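Local coordinates for LPXTG cell wall surface protein (Streptococcus gordonii, PDB 7AVK) that probably acts as a cell-wall-anchored adhesin whose tandem SHIRT repeats, one of which is this domain, regulate bacterial surface interactions through their variable number, at residues A[8-13]-A[76-81]. Sequence-based numbering, arbitrary orientation. Where two conformers were deposited one is given.
Sequences EFVSGT and VGTWEF
The parallel pairing of the first and last strands of the SHIRT domain sets Glu-8 through Ser-11 beside Val-76 through Trp-79, short-segment directions 32° apart; strand 73-82 is the middle of the five-stranded mixed sheet, with 3-11 next to it. Four backbone bonds, 2.8 to 3.0 Å from N to O and near-straight, establish the register: Gly-77 N to Glu-8 O, Val-10 N to Gly-77 O, Trp-79 N to Val-10 O, and Gly-12 N to Trp-79 O. Past the bridges a side chain extends the ladder: Phe-81 N donates to Thr-13 OG1 at 2.8 Å, nearly straight at 174°. Thr-13 N bonds Ser-11 OG, an ST turn, and that hydroxyl is also tied to Lys-16 O.

On the Phe-9 and Trp-79 face the rings form an edge-to-face pair, their planes at 71°. Trp-79 NE1 sits 3.2 Å above the centre of the Phe-9 ring, consistent with an N-H directed at the pi cloud. On the other face Val-10 CG2 lies 4.0 Å from Val-76 CG1, and Thr-78 CG2 rests 3.6 Å from Gly-12 CA. Glu-80, bent at its second torsion, curls toward Gly-12, where one donating water lies 2.6 Å from Glu-80 OE2 and 3.0 Å from Gly-12 O.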
ATOM      1  N   GLU A   8       1.144   2.074  -3.293  1.00  8.69           N
ATOM      2  CA  GLU A   8       1.516   3.396  -2.839  0.73  8.95           C
ATOM      3  C   GLU A   8       1.025   3.544  -1.415  1.00  8.67           C
ATOM      4  O   GLU A   8      -0.079   3.092  -1.103  1.00 10.10           O
ATOM      5  CB  GLU A   8       0.885   4.481  -3.735  0.73  8.97           C
ATOM      6  CG  GLU A   8       1.247   5.910  -3.255  0.73  9.72           C
ATOM      7  CD  GLU A   8       0.775   7.031  -4.092  0.73 12.02           C
ATOM      8  OE1 GLU A   8       0.046   6.886  -5.092  0.73 13.23           O
ATOM      9  OE2 GLU A   8       0.975   8.217  -3.679  0.73 14.41           O
ATOM     10  N   PHE A   9       1.823   4.210  -0.556  1.00  8.82           N
ATOM     11  CA  PHE A   9       1.383   4.562   0.777  1.00  8.80           C
ATOM     12  C   PHE A   9       1.103   6.057   0.877  1.00  8.99           C
ATOM     13  O   PHE A   9       1.822   6.856   0.293  1.00 10.24           O
ATOM     14  CB  PHE A   9       2.442   4.209   1.834  1.00  9.18           C
ATOM     15  CG  PHE A   9       2.671   2.730   2.084  1.00  9.28           C
ATOM     16  CD1 PHE A   9       1.744   1.746   1.823  1.00  9.66           C
ATOM     17  CD2 PHE A   9       3.863   2.349   2.694  1.00 10.02           C
ATOM     18  CE1 PHE A   9       1.999   0.418   2.150  1.00 10.21           C
ATOM     19  CE2 PHE A   9       4.112   1.061   3.049  1.00 10.21           C
ATOM     20  CZ  PHE A   9       3.190   0.095   2.795  1.00 10.71           C
ATOM     21  N   VAL A  10       0.094   6.389   1.671  1.00  9.09           N
ATOM     22  CA  VAL A  10      -0.228   7.759   2.056  1.00  9.65           C
ATOM     23  C   VAL A  10      -0.395   7.819   3.562  1.00  9.27           C
ATOM     24  O   VAL A  10      -0.707   6.827   4.229  1.00  9.83           O
ATOM     25  CB  VAL A  10      -1.513   8.269   1.363  1.00 10.75           C
ATOM     26  CG1 VAL A  10      -1.314   8.299  -0.167  1.00 11.51           C
ATOM     27  CG2 VAL A  10      -2.735   7.502   1.745  1.00 11.69           C
ATOM     28  N   SER A  11      -0.195   9.022   4.090  1.00  9.99           N
ATOM     29  CA  SER A  11      -0.559   9.323   5.465  1.00 10.11           C
ATOM     30  C   SER A  11      -2.047   9.684   5.549  1.00 10.35           C
ATOM     31  O   SER A  11      -2.534  10.553   4.817  1.00 11.10           O
ATOM     32  CB  SER A  11       0.238  10.508   5.973  1.00 10.16           C
ATOM     33  OG  SER A  11      -0.284  10.886   7.235  1.00 11.01           O
ATOM     34  N   GLY A  12      -2.753   9.032   6.456  1.00 10.59           N
ATOM     35  CA  GLY A  12      -4.122   9.379   6.776  1.00 11.05           C
ATOM     36  C   GLY A  12      -4.254  10.471   7.805  1.00 11.56           C
ATOM     37  O   GLY A  12      -5.380  10.803   8.184  1.00 13.71           O
ATOM     38  N   THR A  13      -3.139  11.027   8.274  1.00 11.69           N
ATOM     39  CA  THR A  13      -3.119  12.009   9.353  1.00 11.50           C
ATOM     40  C   THR A  13      -2.750  13.346   8.735  1.00 11.48           C
ATOM     41  O   THR A  13      -1.577  13.560   8.358  1.00 12.25           O
ATOM     42  CB  THR A  13      -2.117  11.606  10.428  1.00 11.97           C
ATOM     43  OG1 THR A  13      -2.510  10.352  10.988  1.00 13.21           O
ATOM     44  CG2 THR A  13      -1.996  12.670  11.489  1.00 13.84           C
ATOM     45  N   VAL A  76      -3.637   1.726  -2.899  1.00  9.31           N
ATOM     46  CA  VAL A  76      -3.202   2.830  -2.026  1.00  9.44           C
ATOM     47  C   VAL A  76      -3.465   2.408  -0.589  1.00  9.37           C
ATOM     48  O   VAL A  76      -4.612   2.112  -0.212  1.00 10.30           O
ATOM     49  CB  VAL A  76      -3.944   4.116  -2.373  1.00 10.47           C
ATOM     50  CG1 VAL A  76      -3.537   5.219  -1.391  1.00 11.53           C
ATOM     51  CG2 VAL A  76      -3.645   4.531  -3.820  1.00 12.13           C
ATOM     52  N   GLY A  77      -2.398   2.358   0.205  1.00  9.50           N
ATOM     53  CA  GLY A  77      -2.471   1.958   1.598  1.00  9.61           C
ATOM     54  C   GLY A  77      -2.294   3.170   2.504  1.00  9.51           C
ATOM     55  O   GLY A  77      -1.370   3.944   2.330  1.00 10.35           O
ATOM     56  N   THR A  78      -3.156   3.321   3.535  1.00  9.89           N
ATOM     57  CA  THR A  78      -3.187   4.456   4.417  1.00  9.75           C
ATOM     58  C   THR A  78      -2.611   4.048   5.771  1.00  9.96           C
ATOM     59  O   THR A  78      -3.027   3.002   6.325  1.00 10.97           O
ATOM     60  CB  THR A  78      -4.621   4.939   4.603  1.00 11.11           C
ATOM     61  OG1 THR A  78      -5.098   5.396   3.339  1.00 11.79           O
ATOM     62  CG2 THR A  78      -4.716   6.058   5.606  1.00 12.55           C
ATOM     63  N   TRP A  79      -1.703   4.890   6.268  1.00  9.88           N
ATOM     64  CA  TRP A  79      -1.112   4.729   7.613  1.00 10.16           C
ATOM     65  C   TRP A  79      -1.703   5.855   8.443  1.00 10.70           C
ATOM     66  O   TRP A  79      -1.732   6.919   7.973  1.00 11.93           O
ATOM     67  CB  TRP A  79       0.404   4.739   7.541  1.00 10.16           C
ATOM     68  CG  TRP A  79       1.001   3.535   6.896  1.00 10.55           C
ATOM     69  CD1 TRP A  79       1.077   3.266   5.563  1.00 10.43           C
ATOM     70  CD2 TRP A  79       1.645   2.445   7.575  1.00 10.80           C
ATOM     71  NE1 TRP A  79       1.728   2.080   5.370  1.00 11.10           N
ATOM     72  CE2 TRP A  79       2.091   1.554   6.581  1.00 10.79           C
ATOM     73  CE3 TRP A  79       1.900   2.146   8.915  1.00 11.88           C
ATOM     74  CZ2 TRP A  79       2.759   0.371   6.890  1.00 12.08           C
ATOM     75  CZ3 TRP A  79       2.565   0.985   9.223  1.00 12.41           C
ATOM     76  CH2 TRP A  79       2.985   0.112   8.221  1.00 12.51           C
ATOM     77  N   GLU A  80      -1.962   5.633   9.708  1.00 12.04           N
ATOM     78  CA  GLU A  80      -2.447   6.680  10.630  1.00 13.52           C
ATOM     79  C   GLU A  80      -1.385   6.916  11.698  1.00 13.18           C
ATOM     80  O   GLU A  80      -0.876   6.001  12.186  1.00 15.20           O
ATOM     81  CB  GLU A  80      -3.756   6.262  11.287  1.00 21.58           C
ATOM     82  CG  GLU A  80      -4.860   5.869  10.318  1.00 49.68           C
ATOM     83  CD  GLU A  80      -5.522   7.006   9.563  1.00 44.34           C
ATOM     84  OE1 GLU A  80      -5.225   8.172   9.856  1.00 42.51           O
ATOM     85  OE2 GLU A  80      -6.345   6.711   8.685  1.00 28.84           O
ATOM     86  N   PHE A  81      -1.157   8.128  12.117  1.00 13.41           N
ATOM     87  CA  PHE A  81      -0.196   8.477  13.164  1.00 15.40           C
ATOM     88  C   PHE A  81      -0.915   8.879  14.444  1.00 17.80           C
ATOM     89  O   PHE A  81      -1.884   9.648  14.394  1.00 19.23           O
ATOM     90  CB  PHE A  81       0.673   9.662  12.728  1.00 15.55           C
ATOM     91  CG  PHE A  81       1.703  10.061  13.715  1.00 20.80           C
ATOM     92  CD1 PHE A  81       2.827   9.267  13.931  1.00 22.80           C
ATOM     93  CD2 PHE A  81       1.557  11.242  14.432  1.00 27.04           C
ATOM     94  CE1 PHE A  81       3.795   9.642  14.845  1.00 28.26           C
ATOM     95  CE2 PHE A  81       2.542  11.631  15.343  1.00 30.69           C
ATOM     96  CZ  PHE A  81       3.660  10.809  15.545  1.00 32.81           C
TER
HETATM   97  O   HOH W   1      -7.339   8.754   7.324  0.74 23.83           O